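Local coordinates for minor capsid protein (Enterobacteria phage PRD1, PDB 1YQ5), which forms, together with P31 and P2, the spike complexes at the five-fold vertices of the phage capsid and is essential for viral infectivity, at residues S20-L31 with K121-S132; V81-V90 with T102-V111. All blocks are in the same frame, centred on the assembly; numbering follows the deposited sequence.

In the fold
Both contacts belong to the C-terminal part of P5, a jelly-roll sandwich of two antiparallel sheets that assembles as a trimer. Interaction 2 lies between the sheets, with the hairpin 81-90 of one facing strand 102-109 of the other; interaction 1 lays the loop 20-31 over strand 121-126 and the turn that follows. Their centres are about 17 Å apart. Strands 119-126 and 76-83 are neighbours in one sheet and join the two: Lys121 N lies 2.8 Å from Lys82 O, probably a hydrogen bond, and Asp28 OD2 forms a salt bridge with Lys82 NZ at 3.0 Å. Along the chain, interaction 2 is nested inside the loop that interaction 1 closes.

Interaction 1: S20-L31 with K121-S132; sequences SIAANALTDFDL and KFSLCNDGAALS
Ile21 and Leu131 pair in a single antiparallel, hydrogen-bonded bridge: Ile21 N reaches Leu131 O at 2.8 Å, and Leu131 N returns to Ile21 O. Two more backbone bonds tie the irregular loop 20-31 to strand 121-126. Asn24 N donates almost straight to Asn126 O (174° at the hydrogen), and Phe29 N meets Phe122 O at 2.7 Å.

Waters fill in where the backbones do not pair directly. One accepts from Asn126 N and lies within hydrogen-bonding distance of Ala22 O and Ala129 O; another accepts from Thr27 N near Leu124 O; a third links Phe122 N to Phe29 O.

Cys125 points into the loop. With SG set between its own N and carbonyl carbon (chi1 74°), the sulfur receives a weak bond from Ala25 N at 3.5 Å, while Leu26 CD2 packs against it. Ser123, two residues back, carries OG opposite its backbone N, which brings it within 2.9 Å of Thr27 O.

The apolar contacts centre on Phe29. Its ring lies along the strand with Ser123 CA over one face, 4.0 Å from the centroid, and its CZ end meets Leu124 CG at 3.8 Å. Ile21 CD1 and Leu31 CD1 pack on Leu124 CD1 and Phe122 CD1 respectively.

Asp28 lies across the stem of Lys121, OD2 touching the aliphatic CD at 3.5 Å; a water bridges OD2 to NZ, and beyond the two segments OD1 bridges to Arg80, OD2 to Lys82. Beneath the loop, Phe122 and Leu124 reach across the sandwich to Met65 of strand 59-68 and to Ile138 and Ile136 of strand 135-142, while strand 76-83 pairs alongside 121-126.

Interaction 2: V81-V90 with T102-V111; sequences VKYGSSDFVV and TISLLIYCNV
Phe88 and Leu105 meet inside the jelly-roll sandwich, where the hairpin 81-90, closed by a type II' turn from Tyr83 to Ser86, faces strand 102-109 of the opposing sheet. Strand 86-90 runs roughly antiparallel to it (143° between N-to-C directions, axes 7.6 Å apart at closest approach), and no backbone hydrogen bond joins the two segments.

Aliphatic contacts fill the middle. Leu105 reaches both hairpin strands: its side chain and that of Val81 point at each other, CD1 coming 3.7 Å from Val81 CB, while CD2 packs on Phe88 CB. Beside it, Ile103 CG2 touches Val81 CG2, and the Ile103 and Val90 side chains pass in opposite senses, CB against CG1. Strand 102-109 has its other side at the trimer interface, where Ser104 OG bonds Ser104 O of the third subunit.

Both aromatic rings of the hairpin receive groups from strand 102-109 over a face. Ile107 and Phe88 approach from the two layers, CG2 ending over the ring, 4.2 Å from the centroid and offset toward the rim. Cys109 SG sits over the centre of the Tyr83 ring at 4.0 Å, a sulfur-aromatic contact, with its CB also over that face.

The polar contact is at the far end of the same ring. Tyr83 swings CG opposite its backbone N (chi1 -173°), and its OH donates to Asn110 O at 2.7 Å, approaching from 49° out of the carbonyl plane.

Interaction 1: S20-L31 with K121-S132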
loop_
_atom_site.group_PDB
_atom_site.type_symbol
_atom_site.label_atom_id
_atom_site.label_comp_id
_atom_site.label_asym_id
_atom_site.label_seq_id
_atom_site.Cartn_x
_atom_site.Cartn_y
_atom_site.Cartn_z
ATOM N N SER A 20 -20.009 -4.852 -17.224
ATOM C CA SER A 20 -20.046 -5.757 -16.090
ATOM C C SER A 20 -18.747 -6.533 -15.992
ATOM O O SER A 20 -18.356 -7.227 -16.932
ATOM C CB SER A 20 -21.217 -6.735 -16.219
ATOM O OG SER A 20 -21.241 -7.642 -15.128
ATOM N N ILE A 21 -18.066 -6.399 -14.858
ATOM C CA ILE A 21 -16.819 -7.117 -14.648
ATOM C C ILE A 21 -17.199 -8.490 -14.111
ATOM O O ILE A 21 -17.773 -8.606 -13.025
ATOM C CB ILE A 21 -15.915 -6.390 -13.630
ATOM C CG1 ILE A 21 -15.585 -4.985 -14.147
ATOM C CG2 ILE A 21 -14.634 -7.204 -13.401
ATOM C CD1 ILE A 21 -14.787 -4.124 -13.172
ATOM N N ALA A 22 -16.881 -9.526 -14.879
ATOM C CA ALA A 22 -17.215 -10.896 -14.509
ATOM C C ALA A 22 -16.710 -11.294 -13.128
ATOM O O ALA A 22 -15.659 -10.839 -12.676
ATOM C CB ALA A 22 -16.669 -11.861 -15.565
ATOM N N ALA A 23 -17.469 -12.158 -12.462
ATOM C CA ALA A 23 -17.092 -12.627 -11.142
ATOM C C ALA A 23 -15.966 -13.658 -11.234
ATOM O O ALA A 23 -15.820 -14.348 -12.241
ATOM C CB ALA A 23 -18.302 -13.249 -10.444
ATOM N N ASN A 24 -15.172 -13.736 -10.174
ATOM C CA ASN A 24 -14.080 -14.696 -10.057
ATOM C C ASN A 24 -13.226 -14.916 -11.301
ATOM O O ASN A 24 -13.036 -16.050 -11.731
ATOM C CB ASN A 24 -14.628 -16.051 -9.608
ATOM C CG ASN A 24 -13.607 -16.854 -8.838
ATOM O OD1 ASN A 24 -13.604 -18.087 -8.870
ATOM N ND2 ASN A 24 -12.736 -16.158 -8.130
ATOM N N ALA A 25 -12.713 -13.835 -11.867
ATOM C CA ALA A 25 -11.857 -13.916 -13.037
ATOM C C ALA A 25 -11.086 -12.610 -13.114
ATOM O O ALA A 25 -11.577 -11.571 -12.669
ATOM C CB ALA A 25 -12.693 -14.111 -14.300
ATOM N N LEU A 26 -9.878 -12.658 -13.662
ATOM C CA LEU A 26 -9.084 -11.446 -13.786
ATOM C C LEU A 26 -8.687 -11.188 -15.228
ATOM O O LEU A 26 -7.726 -11.770 -15.733
ATOM C CB LEU A 26 -7.832 -11.526 -12.907
ATOM C CG LEU A 26 -8.071 -11.481 -11.397
ATOM C CD1 LEU A 26 -6.737 -11.652 -10.677
ATOM C CD2 LEU A 26 -8.729 -10.155 -11.011
ATOM N N THR A 27 -9.445 -10.319 -15.888
ATOM C CA THR A 27 -9.176 -9.954 -17.273
ATOM C C THR A 27 -8.631 -8.534 -17.233
ATOM O O THR A 27 -9.285 -7.633 -16.704
ATOM C CB THR A 27 -10.469 -9.975 -18.120
ATOM O OG1 THR A 27 -11.046 -11.287 -18.081
ATOM C CG2 THR A 27 -10.168 -9.601 -19.568
ATOM N N ASP A 28 -7.435 -8.336 -17.779
ATOM C CA ASP A 28 -6.816 -7.018 -17.772
ATOM C C ASP A 28 -7.703 -5.937 -18.375
ATOM O O ASP A 28 -8.392 -6.156 -19.372
ATOM C CB ASP A 28 -5.459 -7.078 -18.473
ATOM C CG ASP A 28 -4.481 -7.985 -17.744
ATOM O OD1 ASP A 28 -4.554 -8.045 -16.498
ATOM O OD2 ASP A 28 -3.636 -8.622 -18.403
ATOM N N PHE A 29 -7.674 -4.766 -17.751
ATOM C CA PHE A 29 -8.495 -3.631 -18.159
ATOM C C PHE A 29 -7.987 -2.808 -19.339
ATOM O O PHE A 29 -6.804 -2.496 -19.440
ATOM C CB PHE A 29 -8.676 -2.670 -16.978
ATOM C CG PHE A 29 -9.447 -3.239 -15.825
ATOM C CD1 PHE A 29 -9.178 -2.812 -14.527
ATOM C CD2 PHE A 29 -10.470 -4.161 -16.030
ATOM C CE1 PHE A 29 -9.919 -3.292 -13.451
ATOM C CE2 PHE A 29 -11.217 -4.647 -14.959
ATOM C CZ PHE A 29 -10.938 -4.208 -13.666
ATOM N N ASP A 30 -8.917 -2.451 -20.216
ATOM C CA ASP A 30 -8.638 -1.595 -21.360
ATOM C C ASP A 30 -8.838 -0.212 -20.737
ATOM O O ASP A 30 -9.961 0.139 -20.379
ATOM C CB ASP A 30 -9.687 -1.820 -22.449
ATOM C CG ASP A 30 -9.580 -0.818 -23.586
ATOM O OD1 ASP A 30 -9.216 0.353 -23.341
ATOM O OD2 ASP A 30 -9.880 -1.204 -24.733
ATOM N N LEU A 31 -7.767 0.563 -20.594
ATOM C CA LEU A 31 -7.882 1.882 -19.974
ATOM C C LEU A 31 -7.935 3.065 -20.944
ATOM O O LEU A 31 -7.837 4.221 -20.522
ATOM C CB LEU A 31 -6.727 2.092 -18.990
ATOM C CG LEU A 31 -6.599 1.080 -17.847
ATOM C CD1 LEU A 31 -5.361 1.405 -17.014
ATOM C CD2 LEU A 31 -7.849 1.113 -16.985
ATOM N N LYS A 121 -0.258 -3.537 -16.317
ATOM C CA LYS A 121 -1.584 -4.092 -16.563
ATOM C C LYS A 121 -2.369 -4.177 -15.257
ATOM O O LYS A 121 -1.826 -4.556 -14.219
ATOM C CB LYS A 121 -1.463 -5.475 -17.203
ATOM C CG LYS A 121 -0.784 -5.461 -18.573
ATOM C CD LYS A 121 -0.688 -6.862 -19.160
ATOM C CE LYS A 121 -0.087 -6.840 -20.559
ATOM N NZ LYS A 121 -0.011 -8.208 -21.150
ATOM N N PHE A 122 -3.648 -3.821 -15.315
ATOM C CA PHE A 122 -4.492 -3.828 -14.125
ATOM C C PHE A 122 -5.752 -4.669 -14.280
ATOM O O PHE A 122 -6.342 -4.737 -15.364
ATOM C CB PHE A 122 -4.912 -2.396 -13.765
ATOM C CG PHE A 122 -3.760 -1.458 -13.546
ATOM C CD1 PHE A 122 -3.088 -0.890 -14.626
ATOM C CD2 PHE A 122 -3.339 -1.148 -12.255
ATOM C CE1 PHE A 122 -2.012 -0.025 -14.426
ATOM C CE2 PHE A 122 -2.264 -0.287 -12.041
ATOM C CZ PHE A 122 -1.598 0.277 -13.134
ATOM N N SER A 123 -6.169 -5.289 -13.181
ATOM C CA SER A 123 -7.380 -6.098 -13.171
ATOM C C SER A 123 -7.861 -6.352 -11.752
ATOM O O SER A 123 -7.073 -6.371 -10.801
ATOM C CB SER A 123 -7.153 -7.445 -13.862
ATOM O OG SER A 123 -8.383 -8.148 -13.987
ATOM N N LEU A 124 -9.167 -6.537 -11.620
ATOM C CA LEU A 124 -9.776 -6.826 -10.331
ATOM C C LEU A 124 -11.173 -7.379 -10.573
ATOM O O LEU A 124 -11.707 -7.279 -11.681
ATOM C CB LEU A 124 -9.836 -5.558 -9.461
ATOM C CG LEU A 124 -10.679 -4.351 -9.887
ATOM C CD1 LEU A 124 -12.169 -4.669 -9.755
ATOM C CD2 LEU A 124 -10.328 -3.162 -9.001
ATOM N N CYS A 125 -11.750 -7.975 -9.538
ATOM C CA CYS A 125 -13.089 -8.541 -9.610
ATOM C C CYS A 125 -13.474 -8.865 -8.189
ATOM O O CYS A 125 -12.726 -8.577 -7.258
ATOM C CB CYS A 125 -13.088 -9.852 -10.400
ATOM S SG CYS A 125 -12.350 -11.267 -9.480
ATOM N N ASN A 126 -14.657 -9.439 -8.032
ATOM C CA ASN A 126 -15.113 -9.907 -6.737
ATOM C C ASN A 126 -15.204 -11.398 -7.044
ATOM O O ASN A 126 -15.645 -11.774 -8.136
ATOM C CB ASN A 126 -16.492 -9.365 -6.389
ATOM C CG ASN A 126 -16.986 -9.881 -5.055
ATOM O OD1 ASN A 126 -16.710 -9.295 -4.001
ATOM N ND2 ASN A 126 -17.697 -10.999 -5.086
ATOM N N ASP A 127 -14.790 -12.247 -6.114
ATOM C CA ASP A 127 -14.805 -13.680 -6.381
ATOM C C ASP A 127 -16.178 -14.341 -6.328
ATOM O O ASP A 127 -16.308 -15.515 -6.664
ATOM C CB ASP A 127 -13.845 -14.411 -5.432
ATOM C CG ASP A 127 -14.249 -14.289 -3.972
ATOM O OD1 ASP A 127 -15.331 -13.741 -3.679
ATOM O OD2 ASP A 127 -13.472 -14.749 -3.111
ATOM N N GLY A 128 -17.201 -13.593 -5.923
ATOM C CA GLY A 128 -18.527 -14.177 -5.837
ATOM C C GLY A 128 -19.627 -13.478 -6.618
ATOM O O GLY A 128 -20.752 -13.970 -6.674
ATOM N N ALA A 129 -19.323 -12.337 -7.223
ATOM C CA ALA A 129 -20.343 -11.618 -7.977
ATOM C C ALA A 129 -19.757 -10.642 -8.984
ATOM O O ALA A 129 -18.637 -10.156 -8.819
ATOM C CB ALA A 129 -21.268 -10.879 -7.016
ATOM N N ALA A 130 -20.525 -10.356 -10.031
ATOM C CA ALA A 130 -20.083 -9.425 -11.061
ATOM C C ALA A 130 -20.157 -8.000 -10.522
ATOM O O ALA A 130 -20.916 -7.724 -9.596
ATOM C CB ALA A 130 -20.964 -9.565 -12.296
ATOM N N LEU A 131 -19.363 -7.100 -11.094
ATOM C CA LEU A 131 -19.360 -5.702 -10.667
ATOM C C LEU A 131 -19.883 -4.827 -11.801
ATOM O O LEU A 131 -19.328 -4.835 -12.896
ATOM C CB LEU A 131 -17.942 -5.257 -10.300
ATOM C CG LEU A 131 -17.207 -6.072 -9.232
ATOM C CD1 LEU A 131 -15.812 -5.494 -9.026
ATOM C CD2 LEU A 131 -17.996 -6.049 -7.931
ATOM N N SER A 132 -20.953 -4.084 -11.543
ATOM C CA SER A 132 -21.521 -3.208 -12.561
ATOM C C SER A 132 -21.871 -1.842 -11.980
ATOM O O SER A 132 -22.645 -1.088 -12.567
ATOM C CB SER A 132 -22.774 -3.847 -13.171
ATOM O OG SER A 132 -23.776 -4.030 -12.189
HETATM O O HOH W 1 -16.443 -9.291 -10.300
HETATM O O HOH W 2 -11.489 -8.567 -14.498
HETATM O O HOH W 3 -3.173 -8.289 -21.062
HETATM O O HOH W 4 -4.509 -3.460 -18.130
#

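Interaction 2: V81-V90 with T102-V111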
loop_
_atom_site.group_PDB
_atom_site.type_symbol
_atom_site.label_atom_id
_atom_site.label_comp_id
_atom_site.label_asym_id
_atom_site.label_seq_id
_atom_site.Cartn_x
_atom_site.Cartn_y
_atom_site.Cartn_z
ATOM N N VAL A 81 -1.942 -6.411 -10.315
ATOM C CA VAL A 81 -1.162 -5.485 -11.122
ATOM C C VAL A 81 -0.027 -6.307 -11.711
ATOM O O VAL A 81 0.602 -7.096 -11.003
ATOM C CB VAL A 81 -0.533 -4.360 -10.277
ATOM C CG1 VAL A 81 0.373 -3.504 -11.156
ATOM C CG2 VAL A 81 -1.619 -3.508 -9.647
ATOM N N LYS A 82 0.230 -6.133 -13.001
ATOM C CA LYS A 82 1.306 -6.868 -13.647
ATOM C C LYS A 82 2.227 -5.945 -14.421
ATOM O O LYS A 82 1.810 -4.894 -14.901
ATOM C CB LYS A 82 0.747 -7.904 -14.624
ATOM C CG LYS A 82 -0.226 -8.892 -14.013
ATOM C CD LYS A 82 -0.596 -9.979 -15.011
ATOM C CE LYS A 82 -1.319 -9.409 -16.212
ATOM N NZ LYS A 82 -1.490 -10.425 -17.299
ATOM N N TYR A 83 3.490 -6.343 -14.512
ATOM C CA TYR A 83 4.478 -5.615 -15.293
ATOM C C TYR A 83 5.529 -6.632 -15.711
ATOM O O TYR A 83 6.219 -7.210 -14.869
ATOM C CB TYR A 83 5.152 -4.492 -14.506
ATOM C CG TYR A 83 6.032 -3.666 -15.421
ATOM C CD1 TYR A 83 5.469 -2.753 -16.315
ATOM C CD2 TYR A 83 7.407 -3.884 -15.483
ATOM C CE1 TYR A 83 6.251 -2.083 -17.253
ATOM C CE2 TYR A 83 8.204 -3.219 -16.425
ATOM C CZ TYR A 83 7.616 -2.325 -17.307
ATOM O OH TYR A 83 8.382 -1.690 -18.255
ATOM N N GLY A 84 5.639 -6.863 -17.013
ATOM C CA GLY A 84 6.605 -7.835 -17.485
ATOM C C GLY A 84 6.286 -9.195 -16.900
ATOM O O GLY A 84 5.121 -9.588 -16.840
ATOM N N SER A 85 7.312 -9.909 -16.442
ATOM C CA SER A 85 7.118 -11.241 -15.878
ATOM C C SER A 85 6.583 -11.235 -14.447
ATOM O O SER A 85 6.278 -12.292 -13.894
ATOM C CB SER A 85 8.437 -12.018 -15.912
ATOM O OG SER A 85 9.442 -11.342 -15.174
ATOM N N SER A 86 6.465 -10.057 -13.845
ATOM C CA SER A 86 5.980 -9.970 -12.468
ATOM C C SER A 86 4.495 -9.660 -12.343
ATOM O O SER A 86 3.937 -8.908 -13.138
ATOM C CB SER A 86 6.748 -8.887 -11.698
ATOM O OG SER A 86 8.124 -9.187 -11.580
ATOM N N ASP A 87 3.861 -10.248 -11.333
ATOM C CA ASP A 87 2.460 -9.970 -11.054
ATOM C C ASP A 87 2.341 -9.797 -9.537
ATOM O O ASP A 87 3.051 -10.452 -8.766
ATOM C CB ASP A 87 1.546 -11.092 -11.558
ATOM C CG ASP A 87 1.692 -12.368 -10.768
ATOM O OD1 ASP A 87 2.784 -12.974 -10.799
ATOM O OD2 ASP A 87 0.707 -12.766 -10.114
ATOM N N PHE A 88 1.463 -8.895 -9.116
ATOM C CA PHE A 88 1.272 -8.622 -7.697
ATOM C C PHE A 88 -0.212 -8.676 -7.388
ATOM O O PHE A 88 -1.026 -8.094 -8.109
ATOM C CB PHE A 88 1.841 -7.245 -7.358
ATOM C CG PHE A 88 3.203 -7.000 -7.948
ATOM C CD1 PHE A 88 3.338 -6.397 -9.193
ATOM C CD2 PHE A 88 4.350 -7.405 -7.275
ATOM C CE1 PHE A 88 4.596 -6.202 -9.762
ATOM C CE2 PHE A 88 5.611 -7.216 -7.834
ATOM C CZ PHE A 88 5.733 -6.610 -9.083
ATOM N N VAL A 89 -0.564 -9.364 -6.309
ATOM C CA VAL A 89 -1.967 -9.518 -5.960
ATOM C C VAL A 89 -2.302 -9.296 -4.497
ATOM O O VAL A 89 -1.424 -9.232 -3.633
ATOM C CB VAL A 89 -2.456 -10.932 -6.316
ATOM C CG1 VAL A 89 -2.178 -11.230 -7.779
ATOM C CG2 VAL A 89 -1.760 -11.953 -5.423
ATOM N N VAL A 90 -3.602 -9.194 -4.245
ATOM C CA VAL A 90 -4.134 -9.042 -2.904
ATOM C C VAL A 90 -5.625 -9.355 -2.961
ATOM O O VAL A 90 -6.280 -9.124 -3.981
ATOM C CB VAL A 90 -3.942 -7.608 -2.359
ATOM C CG1 VAL A 90 -4.969 -6.657 -2.978
ATOM C CG2 VAL A 90 -4.066 -7.620 -0.845
ATOM N N THR A 102 -8.177 -2.521 -2.028
ATOM C CA THR A 102 -7.066 -1.640 -2.337
ATOM C C THR A 102 -5.769 -2.412 -2.525
ATOM O O THR A 102 -5.514 -3.385 -1.821
ATOM C CB THR A 102 -6.832 -0.636 -1.179
ATOM O OG1 THR A 102 -7.982 0.209 -1.025
ATOM C CG2 THR A 102 -5.591 0.210 -1.446
ATOM N N ILE A 103 -4.962 -1.979 -3.486
ATOM C CA ILE A 103 -3.650 -2.574 -3.695
ATOM C C ILE A 103 -2.708 -1.428 -4.042
ATOM O O ILE A 103 -2.992 -0.621 -4.931
ATOM C CB ILE A 103 -3.614 -3.648 -4.821
ATOM C CG1 ILE A 103 -2.258 -4.372 -4.771
ATOM C CG2 ILE A 103 -3.811 -3.015 -6.194
ATOM C CD1 ILE A 103 -2.141 -5.579 -5.698
ATOM N N SER A 104 -1.608 -1.341 -3.304
ATOM C CA SER A 104 -0.619 -0.297 -3.520
ATOM C C SER A 104 0.743 -0.947 -3.577
ATOM O O SER A 104 1.044 -1.843 -2.787
ATOM C CB SER A 104 -0.668 0.733 -2.396
ATOM O OG SER A 104 -1.859 1.490 -2.490
ATOM N N LEU A 105 1.569 -0.477 -4.503
ATOM C CA LEU A 105 2.882 -1.060 -4.712
ATOM C C LEU A 105 3.963 -0.071 -5.115
ATOM O O LEU A 105 3.706 0.884 -5.844
ATOM C CB LEU A 105 2.786 -2.106 -5.827
ATOM C CG LEU A 105 1.714 -3.186 -5.734
ATOM C CD1 LEU A 105 1.179 -3.504 -7.127
ATOM C CD2 LEU A 105 2.300 -4.423 -5.077
ATOM N N LEU A 106 5.172 -0.316 -4.625
ATOM C CA LEU A 106 6.343 0.466 -5.001
ATOM C C LEU A 106 7.188 -0.634 -5.630
ATOM O O LEU A 106 7.610 -1.559 -4.941
ATOM C CB LEU A 106 7.078 1.044 -3.787
ATOM C CG LEU A 106 8.452 1.636 -4.153
ATOM C CD1 LEU A 106 8.267 2.738 -5.178
ATOM C CD2 LEU A 106 9.160 2.175 -2.913
ATOM N N ILE A 107 7.411 -0.548 -6.936
ATOM C CA ILE A 107 8.170 -1.570 -7.637
ATOM C C ILE A 107 9.165 -0.974 -8.618
ATOM O O ILE A 107 9.063 0.198 -8.991
ATOM C CB ILE A 107 7.226 -2.489 -8.436
ATOM C CG1 ILE A 107 6.451 -1.654 -9.465
ATOM C CG2 ILE A 107 6.265 -3.196 -7.501
ATOM C CD1 ILE A 107 5.569 -2.463 -10.403
ATOM N N TYR A 108 10.133 -1.790 -9.027
ATOM C CA TYR A 108 11.114 -1.349 -10.005
ATOM C C TYR A 108 10.639 -1.849 -11.360
ATOM O O TYR A 108 10.294 -3.024 -11.511
ATOM C CB TYR A 108 12.499 -1.933 -9.732
ATOM C CG TYR A 108 13.502 -1.473 -10.764
ATOM C CD1 TYR A 108 14.038 -0.188 -10.708
ATOM C CD2 TYR A 108 13.855 -2.290 -11.839
ATOM C CE1 TYR A 108 14.896 0.279 -11.699
ATOM C CE2 TYR A 108 14.717 -1.832 -12.837
ATOM C CZ TYR A 108 15.230 -0.545 -12.758
ATOM O OH TYR A 108 16.071 -0.072 -13.736
ATOM N N CYS A 109 10.620 -0.958 -12.343
ATOM C CA CYS A 109 10.183 -1.321 -13.683
ATOM C C CYS A 109 11.298 -1.138 -14.692
ATOM O O CYS A 109 11.852 -0.041 -14.828
ATOM C CB CYS A 109 8.998 -0.453 -14.125
ATOM S SG CYS A 109 7.491 -0.658 -13.161
ATOM N N ASN A 110 11.634 -2.212 -15.392
ATOM C CA ASN A 110 12.647 -2.126 -16.427
ATOM C C ASN A 110 11.880 -1.863 -17.715
ATOM O O ASN A 110 10.945 -2.593 -18.044
ATOM C CB ASN A 110 13.426 -3.438 -16.553
ATOM C CG ASN A 110 14.443 -3.394 -17.677
ATOM O OD1 ASN A 110 15.264 -2.483 -17.744
ATOM N ND2 ASN A 110 14.389 -4.376 -18.567
ATOM N N VAL A 111 12.258 -0.810 -18.429
ATOM C CA VAL A 111 11.596 -0.476 -19.682
ATOM C C VAL A 111 12.502 -0.920 -20.823
ATOM O O VAL A 111 13.603 -0.404 -20.987
ATOM C CB VAL A 111 11.335 1.038 -19.778
ATOM C CG1 VAL A 111 10.754 1.386 -21.146
ATOM C CG2 VAL A 111 10.373 1.458 -18.668
#